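Prolyl oligopeptidase (Novosphingobium capsulatum, PDB 1YR2) probably cleaves oligopeptides after proline, and less readily after alanine, as a serine endopeptidase of the S9A family. Local coordinates at residues 148-152 against 194-199; 176-180 against 213-217; 202-207 against 248-254. All blocks are in the same frame, centred on the assembly; numbering follows the deposited sequence.

Contact 1 (148-152 against 194-199)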
ATOM      1  N   GLY A 148      23.706 -16.183   3.200  1.00 14.56           N
ATOM      2  CA  GLY A 148      22.983 -17.436   3.183  1.00 14.25           C
ATOM      3  C   GLY A 148      23.266 -18.247   1.938  1.00 14.13           C
ATOM      4  O   GLY A 148      23.716 -17.704   0.963  1.00 13.02           O
ATOM      5  N   ARG A 149      22.961 -19.533   2.014  1.00 13.56           N
ATOM      6  CA  ARG A 149      23.094 -20.464   0.893  1.00 14.40           C
ATOM      7  C   ARG A 149      21.813 -20.416   0.057  1.00 14.25           C
ATOM      8  O   ARG A 149      20.701 -20.372   0.605  1.00 13.59           O
ATOM      9  CB  ARG A 149      23.350 -21.871   1.448  1.00 13.78           C
ATOM     10  CG  ARG A 149      23.226 -22.986   0.450  1.00 16.66           C
ATOM     11  CD  ARG A 149      23.691 -24.308   0.975  1.00 18.28           C
ATOM     12  NE  ARG A 149      23.092 -24.695   2.276  1.00 15.60           N
ATOM     13  CZ  ARG A 149      22.056 -25.523   2.436  1.00 13.15           C
ATOM     14  NH1 ARG A 149      21.405 -26.017   1.380  1.00 15.47           N
ATOM     15  NH2 ARG A 149      21.657 -25.842   3.672  1.00 17.14           N
ATOM     16  N   VAL A 150      21.957 -20.393  -1.263  1.00 13.99           N
ATOM     17  CA  VAL A 150      20.805 -20.408  -2.136  1.00 15.07           C
ATOM     18  C   VAL A 150      20.171 -21.791  -2.136  1.00 15.26           C
ATOM     19  O   VAL A 150      20.750 -22.770  -2.582  1.00 14.08           O
ATOM     20  CB  VAL A 150      21.169 -20.009  -3.551  1.00 16.07           C
ATOM     21  CG1 VAL A 150      19.960 -20.135  -4.484  1.00 16.06           C
ATOM     22  CG2 VAL A 150      21.772 -18.585  -3.535  1.00 17.53           C
ATOM     23  N   LEU A 151      18.960 -21.845  -1.626  1.00 14.66           N
ATOM     24  CA  LEU A 151      18.151 -23.037  -1.574  1.00 13.80           C
ATOM     25  C   LEU A 151      17.254 -23.148  -2.799  1.00 14.46           C
ATOM     26  O   LEU A 151      17.196 -24.221  -3.383  1.00 12.88           O
ATOM     27  CB  LEU A 151      17.323 -23.050  -0.281  1.00 15.09           C
ATOM     28  CG  LEU A 151      16.542 -24.336  -0.024  1.00 14.86           C
ATOM     29  CD1 LEU A 151      17.443 -25.608  -0.006  1.00 16.15           C
ATOM     30  CD2 LEU A 151      15.785 -24.211   1.293  1.00 16.68           C
ATOM     31  N   LEU A 152      16.540 -22.081  -3.168  1.00 13.62           N
ATOM     32  CA  LEU A 152      15.893 -21.994  -4.479  1.00 15.27           C
ATOM     33  C   LEU A 152      16.269 -20.716  -5.200  1.00 15.46           C
ATOM     34  O   LEU A 152      16.345 -19.655  -4.589  1.00 13.74           O
ATOM     35  CB  LEU A 152      14.365 -22.042  -4.345  1.00 14.61           C
ATOM     36  CG  LEU A 152      13.721 -23.187  -3.559  1.00 17.25           C
ATOM     37  CD1 LEU A 152      12.262 -22.855  -3.279  1.00 18.02           C
ATOM     38  CD2 LEU A 152      13.872 -24.448  -4.357  1.00 19.13           C
ATOM     39  N   VAL A 194      12.292 -29.952  -1.695  1.00 17.94           N
ATOM     40  CA  VAL A 194      13.742 -30.031  -1.705  1.00 17.38           C
ATOM     41  C   VAL A 194      14.220 -30.446  -0.295  1.00 16.51           C
ATOM     42  O   VAL A 194      13.577 -30.147   0.723  1.00 14.61           O
ATOM     43  CB  VAL A 194      14.317 -28.674  -2.161  1.00 18.09           C
ATOM     44  CG1 VAL A 194      13.988 -27.563  -1.196  1.00 19.64           C
ATOM     45  CG2 VAL A 194      15.767 -28.718  -2.369  1.00 22.75           C
ATOM     46  N   GLY A 195      15.294 -31.231  -0.255  1.00 14.84           N
ATOM     47  CA  GLY A 195      15.985 -31.533   0.982  1.00 14.39           C
ATOM     48  C   GLY A 195      16.872 -30.357   1.314  1.00 13.45           C
ATOM     49  O   GLY A 195      17.605 -29.819   0.494  1.00 12.46           O
ATOM     50  N   VAL A 196      16.805 -29.922   2.542  1.00 12.39           N
ATOM     51  CA  VAL A 196      17.440 -28.683   2.888  1.00 13.30           C
ATOM     52  C   VAL A 196      18.959 -28.823   3.019  1.00 14.55           C
ATOM     53  O   VAL A 196      19.700 -27.930   2.579  1.00 13.69           O
ATOM     54  CB  VAL A 196      16.829 -28.107   4.174  1.00 12.38           C
ATOM     55  CG1 VAL A 196      17.590 -26.923   4.644  1.00 14.32           C
ATOM     56  CG2 VAL A 196      15.348 -27.710   3.938  1.00 13.20           C
ATOM     57  N   ALA A 197      19.427 -29.908   3.648  1.00 15.97           N
ATOM     58  CA  ALA A 197      20.866 -30.120   3.873  1.00 17.85           C
ATOM     59  C   ALA A 197      21.648 -30.010   2.562  1.00 18.72           C
ATOM     60  O   ALA A 197      22.659 -29.304   2.502  1.00 19.41           O
ATOM     61  CB  ALA A 197      21.134 -31.491   4.524  1.00 18.72           C
ATOM     62  N   ASP A 198      21.199 -30.691   1.517  1.00 19.85           N
ATOM     63  CA  ASP A 198      21.927 -30.673   0.231  1.00 20.69           C
ATOM     64  C   ASP A 198      21.300 -29.828  -0.884  1.00 21.21           C
ATOM     65  O   ASP A 198      21.922 -29.614  -1.913  1.00 20.35           O
ATOM     66  CB  ASP A 198      22.198 -32.078  -0.294  1.00 21.36           C
ATOM     67  CG  ASP A 198      20.931 -32.901  -0.507  1.00 24.28           C
ATOM     68  OD1 ASP A 198      19.773 -32.374  -0.418  1.00 24.76           O
ATOM     69  OD2 ASP A 198      21.013 -34.127  -0.754  1.00 28.15           O
ATOM     70  N   GLY A 199      20.080 -29.361  -0.686  1.00 21.05           N
ATOM     71  CA  GLY A 199      19.426 -28.548  -1.687  1.00 21.87           C
ATOM     72  C   GLY A 199      18.955 -29.324  -2.910  1.00 22.94           C
ATOM     73  O   GLY A 199      18.612 -28.704  -3.910  1.00 23.67           O
TER

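Contact 2 (176-180 against 213-217)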
ATOM      1  N   LEU A 176      13.139 -30.446   5.505  1.00 11.03           N
ATOM      2  CA  LEU A 176      12.560 -30.465   4.150  1.00 12.12           C
ATOM      3  C   LEU A 176      11.835 -29.170   3.878  1.00 11.86           C
ATOM      4  O   LEU A 176      11.418 -28.479   4.823  1.00 13.16           O
ATOM      5  CB  LEU A 176      11.531 -31.591   4.024  1.00 11.60           C
ATOM      6  CG  LEU A 176      12.071 -32.985   4.193  1.00 13.09           C
ATOM      7  CD1 LEU A 176      10.879 -33.941   4.317  1.00 16.27           C
ATOM      8  CD2 LEU A 176      12.989 -33.374   2.996  1.00 14.27           C
ATOM      9  N   LEU A 177      11.761 -28.796   2.614  1.00 11.79           N
ATOM     10  CA  LEU A 177      11.059 -27.598   2.219  1.00 12.50           C
ATOM     11  C   LEU A 177      10.134 -27.914   1.062  1.00 13.20           C
ATOM     12  O   LEU A 177      10.507 -28.574   0.087  1.00 13.72           O
ATOM     13  CB  LEU A 177      12.057 -26.503   1.873  1.00 13.56           C
ATOM     14  CG  LEU A 177      11.399 -25.173   1.532  1.00 15.90           C
ATOM     15  CD1 LEU A 177      11.718 -24.181   2.552  1.00 18.15           C
ATOM     16  CD2 LEU A 177      11.794 -24.757   0.156  1.00 19.24           C
ATOM     17  N   ALA A 178       8.910 -27.454   1.205  1.00 11.84           N
ATOM     18  CA  ALA A 178       7.887 -27.613   0.208  1.00 11.85           C
ATOM     19  C   ALA A 178       7.723 -26.281  -0.452  1.00 11.96           C
ATOM     20  O   ALA A 178       7.782 -25.237   0.216  1.00 11.34           O
ATOM     21  CB  ALA A 178       6.558 -28.057   0.845  1.00 12.21           C
ATOM     22  N   TYR A 179       7.505 -26.293  -1.775  1.00 10.81           N
ATOM     23  CA  TYR A 179       7.243 -25.076  -2.463  1.00 10.41           C
ATOM     24  C   TYR A 179       6.288 -25.228  -3.618  1.00 10.86           C
ATOM     25  O   TYR A 179       6.194 -26.293  -4.181  1.00 10.86           O
ATOM     26  CB  TYR A 179       8.552 -24.401  -2.884  1.00 10.91           C
ATOM     27  CG  TYR A 179       9.356 -25.182  -3.831  1.00 12.69           C
ATOM     28  CD1 TYR A 179      10.143 -26.246  -3.398  1.00 12.46           C
ATOM     29  CD2 TYR A 179       9.399 -24.828  -5.163  1.00 13.80           C
ATOM     30  CE1 TYR A 179      10.922 -26.961  -4.303  1.00 14.82           C
ATOM     31  CE2 TYR A 179      10.142 -25.551  -6.045  1.00 15.43           C
ATOM     32  CZ  TYR A 179      10.917 -26.590  -5.606  1.00 14.09           C
ATOM     33  OH  TYR A 179      11.688 -27.304  -6.497  1.00 13.70           O
ATOM     34  N   SER A 180       5.584 -24.137  -3.917  1.00 11.37           N
ATOM     35  CA  SER A 180       4.565 -24.076  -4.957  1.00 13.11           C
ATOM     36  C   SER A 180       5.091 -23.324  -6.180  1.00 12.48           C
ATOM     37  O   SER A 180       5.592 -22.187  -6.036  1.00 12.64           O
ATOM     38  CB  SER A 180       3.421 -23.274  -4.385  1.00 13.99           C
ATOM     39  OG  SER A 180       2.342 -23.450  -5.176  1.00 23.75           O
ATOM     40  N   GLY A 213      -2.987 -23.313   0.660  1.00 14.90           N
ATOM     41  CA  GLY A 213      -1.856 -23.202   1.553  1.00 14.96           C
ATOM     42  C   GLY A 213      -0.855 -24.315   1.388  1.00 14.57           C
ATOM     43  O   GLY A 213      -0.987 -25.195   0.526  1.00 14.10           O
ATOM     44  N   LEU A 214       0.178 -24.265   2.213  1.00 14.10           N
ATOM     45  CA  LEU A 214       1.121 -25.346   2.335  1.00 14.13           C
ATOM     46  C   LEU A 214       1.234 -25.443   3.833  1.00 15.05           C
ATOM     47  O   LEU A 214       1.597 -24.461   4.498  1.00 16.75           O
ATOM     48  CB  LEU A 214       2.475 -24.965   1.755  1.00 14.06           C
ATOM     49  CG  LEU A 214       2.550 -24.669   0.280  1.00 16.51           C
ATOM     50  CD1 LEU A 214       3.939 -24.190  -0.061  1.00 17.24           C
ATOM     51  CD2 LEU A 214       2.147 -25.875  -0.544  1.00 17.87           C
ATOM     52  N   ALA A 215       0.889 -26.577   4.395  1.00 13.60           N
ATOM     53  CA  ALA A 215       0.971 -26.706   5.852  1.00 12.83           C
ATOM     54  C   ALA A 215       1.496 -28.059   6.218  1.00 12.69           C
ATOM     55  O   ALA A 215       0.862 -29.082   5.935  1.00 12.41           O
ATOM     56  CB  ALA A 215      -0.378 -26.505   6.495  1.00 13.79           C
ATOM     57  N   TRP A 216       2.631 -28.084   6.920  1.00 11.15           N
ATOM     58  CA  TRP A 216       3.229 -29.352   7.294  1.00 11.49           C
ATOM     59  C   TRP A 216       2.492 -29.942   8.498  1.00 11.98           C
ATOM     60  O   TRP A 216       2.118 -29.228   9.433  1.00 13.13           O
ATOM     61  CB  TRP A 216       4.708 -29.146   7.654  1.00 11.02           C
ATOM     62  CG  TRP A 216       5.600 -28.968   6.460  1.00  9.23           C
ATOM     63  CD1 TRP A 216       5.922 -27.795   5.833  1.00  8.38           C
ATOM     64  CD2 TRP A 216       6.260 -29.999   5.722  1.00  9.90           C
ATOM     65  NE1 TRP A 216       6.774 -28.028   4.787  1.00 10.35           N
ATOM     66  CE2 TRP A 216       6.981 -29.377   4.676  1.00 10.88           C
ATOM     67  CE3 TRP A 216       6.350 -31.382   5.867  1.00 11.60           C
ATOM     68  CZ2 TRP A 216       7.745 -30.090   3.763  1.00  9.15           C
ATOM     69  CZ3 TRP A 216       7.093 -32.092   4.985  1.00 11.68           C
ATOM     70  CH2 TRP A 216       7.819 -31.440   3.945  1.00 11.42           C
ATOM     71  N   LEU A 217       2.281 -31.252   8.441  1.00 12.21           N
ATOM     72  CA  LEU A 217       1.792 -32.040   9.540  1.00 14.51           C
ATOM     73  C   LEU A 217       3.005 -32.804  10.026  1.00 15.70           C
ATOM     74  O   LEU A 217       3.358 -33.835   9.480  1.00 17.88           O
ATOM     75  CB  LEU A 217       0.687 -32.942   9.062  1.00 15.71           C
ATOM     76  CG  LEU A 217      -0.098 -33.676  10.123  1.00 19.60           C
ATOM     77  CD1 LEU A 217      -1.192 -32.823  10.672  1.00 22.03           C
ATOM     78  CD2 LEU A 217      -0.628 -34.990   9.545  1.00 21.36           C
TER

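Contact 3 (202-207 against 248-254)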
ATOM      1  N   LEU A 202      13.409 -33.622  -4.068  1.00 19.42           N
ATOM      2  CA  LEU A 202      12.842 -34.932  -3.886  1.00 20.38           C
ATOM      3  C   LEU A 202      11.962 -35.215  -5.102  1.00 20.34           C
ATOM      4  O   LEU A 202      11.644 -34.317  -5.932  1.00 20.74           O
ATOM      5  CB  LEU A 202      11.970 -35.083  -2.627  1.00 20.49           C
ATOM      6  CG  LEU A 202      12.335 -34.550  -1.228  1.00 22.84           C
ATOM      7  CD1 LEU A 202      11.729 -35.461  -0.148  1.00 22.70           C
ATOM      8  CD2 LEU A 202      13.796 -34.408  -1.065  1.00 25.99           C
ATOM      9  N   ALA A 203      11.496 -36.439  -5.154  1.00 19.95           N
ATOM     10  CA  ALA A 203      10.803 -36.927  -6.327  1.00 20.39           C
ATOM     11  C   ALA A 203       9.387 -36.379  -6.328  1.00 20.26           C
ATOM     12  O   ALA A 203       8.816 -36.158  -7.402  1.00 19.86           O
ATOM     13  CB  ALA A 203      10.774 -38.469  -6.326  1.00 19.90           C
ATOM     14  N   ASP A 204       8.828 -36.185  -5.127  1.00 19.51           N
ATOM     15  CA  ASP A 204       7.375 -35.923  -4.930  1.00 20.35           C
ATOM     16  C   ASP A 204       6.971 -34.662  -5.634  1.00 19.78           C
ATOM     17  O   ASP A 204       7.682 -33.616  -5.540  1.00 19.99           O
ATOM     18  CB  ASP A 204       6.999 -35.716  -3.455  1.00 20.34           C
ATOM     19  CG  ASP A 204       7.457 -36.847  -2.545  1.00 23.71           C
ATOM     20  OD1 ASP A 204       8.687 -37.204  -2.549  1.00 25.16           O
ATOM     21  OD2 ASP A 204       6.646 -37.408  -1.770  1.00 21.23           O
ATOM     22  N   GLU A 205       5.860 -34.759  -6.360  1.00 18.25           N
ATOM     23  CA  GLU A 205       5.240 -33.600  -6.941  1.00 18.19           C
ATOM     24  C   GLU A 205       3.756 -33.759  -6.809  1.00 16.82           C
ATOM     25  O   GLU A 205       3.190 -34.867  -7.027  1.00 17.61           O
ATOM     26  CB  GLU A 205       5.606 -33.389  -8.403  1.00 19.29           C
ATOM     27  CG  GLU A 205       7.084 -33.238  -8.734  1.00 24.92           C
ATOM     28  CD  GLU A 205       7.283 -32.734 -10.153  1.00 29.63           C
ATOM     29  OE1 GLU A 205       6.323 -32.794 -10.951  1.00 34.02           O
ATOM     30  OE2 GLU A 205       8.390 -32.265 -10.465  1.00 36.27           O
ATOM     31  N   LEU A 206       3.097 -32.659  -6.472  1.00 14.44           N
ATOM     32  CA  LEU A 206       1.660 -32.659  -6.297  1.00 13.24           C
ATOM     33  C   LEU A 206       1.095 -31.800  -7.412  1.00 13.74           C
ATOM     34  O   LEU A 206       1.517 -30.629  -7.591  1.00 12.97           O
ATOM     35  CB  LEU A 206       1.248 -32.100  -4.922  1.00 12.67           C
ATOM     36  CG  LEU A 206       1.843 -32.817  -3.692  1.00 12.34           C
ATOM     37  CD1 LEU A 206       1.427 -32.099  -2.465  1.00 12.14           C
ATOM     38  CD2 LEU A 206       1.411 -34.253  -3.564  1.00 13.48           C
ATOM     39  N   LYS A 207       0.149 -32.379  -8.161  1.00 13.23           N
ATOM     40  CA  LYS A 207      -0.523 -31.700  -9.260  1.00 13.21           C
ATOM     41  C   LYS A 207      -1.957 -31.350  -8.853  1.00 12.03           C
ATOM     42  O   LYS A 207      -2.497 -31.857  -7.867  1.00 11.43           O
ATOM     43  CB  LYS A 207      -0.502 -32.575 -10.551  1.00 14.33           C
ATOM     44  CG  LYS A 207       0.892 -32.844 -11.129  1.00 17.56           C
ATOM     45  CD  LYS A 207       1.578 -31.543 -11.492  1.00 21.90           C
ATOM     46  CE  LYS A 207       2.827 -31.714 -12.378  1.00 23.58           C
ATOM     47  NZ  LYS A 207       3.212 -30.363 -12.913  1.00 22.09           N
ATOM     48  N   HIS A 248      -0.652 -35.303   1.915  1.00 10.85           N
ATOM     49  CA  HIS A 248       0.363 -36.042   1.197  1.00 11.86           C
ATOM     50  C   HIS A 248       1.437 -36.557   2.152  1.00 12.91           C
ATOM     51  O   HIS A 248       2.058 -35.768   2.883  1.00 12.09           O
ATOM     52  CB  HIS A 248       1.042 -35.176   0.131  1.00 11.63           C
ATOM     53  CG  HIS A 248       2.143 -35.887  -0.583  1.00 12.43           C
ATOM     54  ND1 HIS A 248       1.914 -37.001  -1.353  1.00 12.15           N
ATOM     55  CD2 HIS A 248       3.489 -35.679  -0.605  1.00 13.53           C
ATOM     56  CE1 HIS A 248       3.063 -37.431  -1.855  1.00 13.80           C
ATOM     57  NE2 HIS A 248       4.036 -36.660  -1.402  1.00 13.31           N
ATOM     58  N   ARG A 249       1.726 -37.852   2.063  1.00 14.36           N
ATOM     59  CA  ARG A 249       2.851 -38.437   2.819  1.00 17.11           C
ATOM     60  C   ARG A 249       4.118 -38.535   1.989  1.00 16.67           C
ATOM     61  O   ARG A 249       4.119 -39.016   0.879  1.00 16.09           O
ATOM     62  CB  ARG A 249       2.446 -39.786   3.418  1.00 17.49           C
ATOM     63  CG  ARG A 249       1.426 -39.594   4.577  1.00 21.33           C
ATOM     64  CD  ARG A 249       1.042 -40.904   5.250  1.00 27.36           C
ATOM     65  NE  ARG A 249       0.092 -40.714   6.344  1.00 29.47           N
ATOM     66  CZ  ARG A 249      -1.222 -40.789   6.209  1.00 30.87           C
ATOM     67  NH1 ARG A 249      -1.791 -41.037   5.028  1.00 32.46           N
ATOM     68  NH2 ARG A 249      -1.971 -40.619   7.272  1.00 31.33           N
ATOM     69  N   LEU A 250       5.206 -38.013   2.517  1.00 17.53           N
ATOM     70  CA  LEU A 250       6.374 -37.808   1.689  1.00 18.90           C
ATOM     71  C   LEU A 250       6.929 -39.182   1.342  1.00 19.04           C
ATOM     72  O   LEU A 250       6.886 -40.059   2.172  1.00 18.70           O
ATOM     73  CB  LEU A 250       7.399 -36.940   2.432  1.00 19.70           C
ATOM     74  CG  LEU A 250       7.388 -35.427   2.263  1.00 20.85           C
ATOM     75  CD1 LEU A 250       7.694 -35.073   0.817  1.00 21.54           C
ATOM     76  CD2 LEU A 250       6.069 -34.776   2.726  1.00 24.84           C
ATOM     77  N   GLY A 251       7.414 -39.358   0.117  1.00 19.34           N
ATOM     78  CA  GLY A 251       7.900 -40.646  -0.377  1.00 19.73           C
ATOM     79  C   GLY A 251       6.856 -41.571  -0.981  1.00 19.65           C
ATOM     80  O   GLY A 251       7.116 -42.745  -1.253  1.00 19.79           O
ATOM     81  N   THR A 252       5.639 -41.080  -1.136  1.00 18.84           N
ATOM     82  CA  THR A 252       4.604 -41.848  -1.794  1.00 17.89           C
ATOM     83  C   THR A 252       4.092 -41.036  -2.976  1.00 16.61           C
ATOM     84  O   THR A 252       4.323 -39.833  -3.051  1.00 15.25           O
ATOM     85  CB  THR A 252       3.437 -42.173  -0.844  1.00 18.78           C
ATOM     86  OG1 THR A 252       2.811 -40.961  -0.410  1.00 16.53           O
ATOM     87  CG2 THR A 252       3.937 -42.799   0.458  1.00 21.66           C
ATOM     88  N   PRO A 253       3.427 -41.690  -3.909  1.00 14.63           N
ATOM     89  CA  PRO A 253       2.802 -40.975  -5.012  1.00 14.95           C
ATOM     90  C   PRO A 253       1.585 -40.206  -4.517  1.00 13.98           C
ATOM     91  O   PRO A 253       0.969 -40.534  -3.484  1.00 12.46           O
ATOM     92  CB  PRO A 253       2.410 -42.083  -6.002  1.00 14.56           C
ATOM     93  CG  PRO A 253       2.450 -43.335  -5.240  1.00 15.63           C
ATOM     94  CD  PRO A 253       3.237 -43.139  -4.018  1.00 15.59           C
ATOM     95  N   GLN A 254       1.240 -39.178  -5.279  1.00 13.58           N
ATOM     96  CA  GLN A 254       0.053 -38.386  -4.959  1.00 13.65           C
ATOM     97  C   GLN A 254      -1.199 -39.246  -4.936  1.00 12.18           C
ATOM     98  O   GLN A 254      -2.164 -38.940  -4.210  1.00 12.08           O
ATOM     99  CB  GLN A 254      -0.103 -37.218  -5.955  1.00 13.12           C
ATOM    100  CG  GLN A 254      -1.317 -36.312  -5.652  1.00 12.02           C
ATOM    101  CD  GLN A 254      -1.330 -35.058  -6.480  1.00 11.77           C
ATOM    102  OE1 GLN A 254      -0.720 -35.019  -7.578  1.00 10.12           O
ATOM    103  NE2 GLN A 254      -1.980 -34.000  -5.969  1.00 10.54           N
TER
HETATM  104  O   HOH W   1       1.852 -36.118  -8.938  1.00 33.50           O

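Contact 1 (148-152 against 194-199)
Leu151 pushes its CD1 methyl into the turn that follows strand 188-195, where the methyl lies 3.9 Å from Gly199 CA and 4.1 Å from Val194 CG1. The other methyl of Leu151, CD2, reaches toward Val196, at 4.4 Å from Val196 CG2. With CG anti to the backbone N (chi1 -173°), the Leu151 branch is carried across the gap although the CB itself does not point straight over it. Leu152 adds a looser apolar touch, its CD2 also near the CG1 methyl of Val194. The polar part of the contact belongs to Arg149. Its guanidinium meets the turn end-on, and NH1 and NH2 both donate to the same backbone oxygen, Val196 O, from NH1 at 2.8 Å and from NH2 at 3.1 Å. The oxygen stays close to the guanidinium plane, and NH1 approaches it nearly in line with the carbonyl, at a C=O...N angle of 175°, whereas NH2 comes in from above the carbonyl plane. A bend at chi3 turns this end group toward the turn, and Ala197 O sits over one of its faces. Two donors on one carbonyl fix the rotation of the guanidinium, while the apolar layer beneath is closed by Phe122, which touches both Leu151 and Val196. Opposite Leu135 of strand 134-139, Leu151 and Leu152 together form a classic beta bulge. The arrangement joins the outermost strand of one four-stranded antiparallel sheet to a strand-connecting turn of the next, as between successive blades of the prolyl oligopeptidase beta-propeller.

Contact 2 (176-180 against 213-217)
Two successive blades of the N-terminal beta-propeller pack face against face here: strand 176-183 of one four-stranded antiparallel sheet meets segment 213-217, which carries strand 215-216, an outermost strand of the next. Trp216 does most of the work. The six-membered part of its indole reaches strand 176-183, with CH2 lying 3.7 Å from Leu176 CB and CZ2 at 3.7 Å from Ala178 CB. The Leu176 side chain crosses the indole at about a right angle, and its CD1 methyl also approaches CH2, at 4.0 Å from that Trp216 atom. Both aliphatic groups approach the ring obliquely, while the backbone between them, at Ala178 N, lies at the indole edge and in its plane. A first torsion that puts CG beside the backbone N (chi1 -77°) swings the indole across to the facing sheet. Leu214, two residues earlier and thus on the same face of its strand, inserts CD1 beside Ala178, with that methyl 4.0 Å from Ala178 O and 4.2 Å from Tyr179 CA. The methyl of Ala178 is the side-chain surface on which CZ2 and NE1 of the indole rest. The polar atom of the indole is satisfied from the adjoining strand: Trp216 NE1 donates to Ala169 O of strand 163-170, which ties the ring to the same sheet that it packs on. Ser171 and Asp172 also touch the indole, as does Leu250 from the loop after strand 244-249. On the reverse face of strand 176-183, Leu177 and Tyr179 turn to Leu152 of strand 149-152, so the strand is packed between the preceding and following sheets.

Contact 3 (202-207 against 248-254)
Asp204 OD2 is held by two donors from the neighbouring segment. His248 NE2 gives it a hydrogen bond of 2.7 Å along the anti lone pair, and Gly251 N gives another of 2.8 Å on the syn side. The carboxylate stands steeply to the imidazole, their planes 79° apart, yet OD2 lies near the ring plane. Over one face of that ring Leu206 lays its CD2 methyl, 3.6 Å from the His248 centroid and 19° off the normal, a CH-pi contact. Farther along, the amide of Gln254 pairs with both backbone groups of Lys207: OE1 accepts from Lys207 N at 2.8 Å in a nearly straight bond (176°), and NE2 donates to Lys207 O at 2.9 Å, in the carbonyl plane. An extended chain, CG anti to the backbone N, brings the amide to that strand edge, and a water links OE1 with Glu205 O. Next outward, the type II turn from Arg249 to Thr252 presents Gly251 N, and Thr252 OG1 braces the turn by donating to Arg249 O. Asp257 binds His248 ND1, so the imidazole is held between two carboxylates and may well be protonated. Tyr224 OH bonds Gln254 NE2. The contact thus joins outermost strand 204-210 of one propeller sheet to the end of strand 244-249 and the turn that follows it in the next, with Phe193 of strand 188-195 and Tyr224 of strand 221-226 packed alongside.

All three contacts join successive four-stranded sheets of the propeller: contact 1 links the sheet of strand 149-152 to that of 188-195, and contacts 2 and 3 both link this second sheet to the third. Contact 2 is the buried one and is carried by apolar side chains, whereas contacts 1 and 3 are partly exposed and add polar grips: in contact 1 an arginine on a backbone oxygen, in contact 3 a carboxylate that takes both a histidine and a backbone N-H, and an amide that pairs with backbone groups. The contacts also touch one another: Leu202 packs on Leu176, and Val194 N probably hydrogen-bonds Leu177 O. Centres of contacts 2 and 3 lie about 11 Å apart.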